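Local coordinates for protein HTH-type transcriptional regulator KdgR (Escherichia coli, PDB 1YSP) that represses transcription of the genes for transport and catabolism of 2-keto-3-deoxygluconate, the present chain being its C-terminal, IclR-type domain, at residues A62-V66 / C124-P128. Numbering follows the deposited sequence.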
loop_
_atom_site.group_PDB
_atom_site.type_symbol
_atom_site.label_atom_id
_atom_site.label_comp_id
_atom_site.label_asym_id
_atom_site.label_seq_id
_atom_site.Cartn_x
_atom_site.Cartn_y
_atom_site.Cartn_z
ATOM N N ALA A 62 -4.134 1.914 0.570
ATOM C CA ALA A 62 -3.494 1.317 -0.575
ATOM C C ALA A 62 -2.548 0.170 -0.098
ATOM O O ALA A 62 -2.492 -0.884 -0.708
ATOM C CB ALA A 62 -2.729 2.400 -1.429
ATOM N N ILE A 63 -1.859 0.395 0.994
ATOM C CA ILE A 63 -0.910 -0.650 1.546
ATOM C C ILE A 63 -1.693 -1.884 2.031
ATOM O O ILE A 63 -1.275 -3.043 1.855
ATOM C CB ILE A 63 -0.040 -0.032 2.691
ATOM C CG1 ILE A 63 1.027 0.940 2.091
ATOM C CG2 ILE A 63 0.630 -1.158 3.545
ATOM C CD1 ILE A 63 1.652 1.886 3.165
ATOM N N GLY A 64 -2.822 -1.642 2.701
ATOM C CA GLY A 64 -3.697 -2.746 3.124
ATOM C C GLY A 64 -4.103 -3.599 1.947
ATOM O O GLY A 64 -4.028 -4.831 2.006
ATOM N N LYS A 65 -4.544 -2.983 0.866
ATOM C CA LYS A 65 -4.914 -3.752 -0.310
ATOM C C LYS A 65 -3.775 -4.610 -0.850
ATOM O O LYS A 65 -3.977 -5.771 -1.244
ATOM C CB LYS A 65 -5.458 -2.891 -1.406
ATOM C CG LYS A 65 -6.823 -2.243 -0.938
ATOM C CD LYS A 65 -7.422 -1.410 -2.053
ATOM C CE LYS A 65 -8.457 -0.431 -1.420
ATOM N NZ LYS A 65 -8.994 0.576 -2.435
ATOM N N VAL A 66 -2.578 -4.042 -0.894
ATOM C CA VAL A 66 -1.496 -4.854 -1.457
ATOM C C VAL A 66 -1.013 -5.945 -0.505
ATOM O O VAL A 66 -0.500 -6.957 -0.979
ATOM C CB VAL A 66 -0.254 -3.998 -2.028
ATOM C CG1 VAL A 66 -0.708 -2.885 -3.070
ATOM C CG2 VAL A 66 0.606 -3.489 -0.950
ATOM N N CYS A 124 -3.752 7.711 -2.322
ATOM C CA CYS A 124 -2.487 6.977 -2.148
ATOM C C CYS A 124 -2.410 5.870 -3.179
ATOM O O CYS A 124 -3.453 5.357 -3.661
ATOM C CB CYS A 124 -2.381 6.416 -0.714
ATOM S SG CYS A 124 -2.128 7.717 0.536
ATOM N N ILE A 125 -1.184 5.539 -3.595
ATOM C CA ILE A 125 -0.959 4.461 -4.530
ATOM C C ILE A 125 0.137 3.572 -3.882
ATOM O O ILE A 125 1.067 4.134 -3.291
ATOM C CB ILE A 125 -0.419 4.911 -5.919
ATOM C CG1 ILE A 125 -1.323 5.999 -6.578
ATOM C CG2 ILE A 125 -0.139 3.672 -6.815
ATOM C CD1 ILE A 125 -0.587 6.755 -7.692
ATOM N N ALA A 126 0.004 2.240 -3.966
ATOM C CA ALA A 126 1.026 1.382 -3.289
ATOM C C ALA A 126 1.335 0.166 -4.089
ATOM O O ALA A 126 0.500 -0.268 -4.902
ATOM C CB ALA A 126 0.553 0.972 -1.897
ATOM N N VAL A 127 2.530 -0.416 -3.825
ATOM C CA VAL A 127 2.988 -1.594 -4.494
ATOM C C VAL A 127 3.520 -2.586 -3.470
ATOM O O VAL A 127 3.934 -2.186 -2.399
ATOM C CB VAL A 127 4.114 -1.332 -5.581
ATOM C CG1 VAL A 127 3.545 -0.478 -6.793
ATOM C CG2 VAL A 127 5.360 -0.745 -4.941
ATOM N N PRO A 128 3.459 -3.890 -3.807
ATOM C CA PRO A 128 3.947 -4.921 -2.870
ATOM C C PRO A 128 5.488 -4.991 -2.743
ATOM O O PRO A 128 6.188 -4.858 -3.759
ATOM C CB PRO A 128 3.394 -6.201 -3.481
ATOM C CG PRO A 128 3.358 -5.912 -4.999
ATOM C CD PRO A 128 2.871 -4.471 -5.037
#
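Ala62, in the first turn of helix 62-69, sets its methyl down on strand 123-130: Ala62 CB lies 3.6 Å from Ala126 CB and 4.1 Å from Cys124 CB, bridging two residues on one face of the strand. The methyl of Ala126 in turn rises under the helix backbone, its CB 3.7 Å from Ala62 C. Ile63 takes a smaller share. Ile63 CG1, beside the backbone N (chi1 -73°), passes alongside Ala126 CB at 4.0 Å, and the side chain runs on to Ser141 of strand 136-142. Lys65 turns instead to helix 96-109, and its NZ forms a salt bridge with Glu117. One turn after Ala62, joined to it by the helical hydrogen bond from Val66 N to Ala62 O, Val66 lowers both methyls onto the strand backbone. Val66 CG1, anti to the carbonyl carbon (chi1 -53°), reaches Ala126 O at 3.4 Å, while its CG2 sits 3.9 Å from Val127 O, and its CB faces the Pro128 ring at CD. Replacing Val66 with an alanine, which lacks both branches, would probably open a gap over the carbonyls of Ala126 and Val127. The axes of segments 62-66 and 124-128 approach to 7.1 Å, with their N-to-C directions 28° apart, a close, nearly aligned seat that the small Ala62 and Ala126 permit. Ile125 and Val127 point to the other face, where helix 151-172 packs, so this antiparallel sheet of the IclR C-terminal domain, of the GAF clan, is covered by helices on both faces. No hydrogen bond joins 62-66 to 124-128; the strand's backbone bonds go to its neighbours in the sheet, and cohesion here rests on methyls fitted against methyls and peptide groups in the buried core.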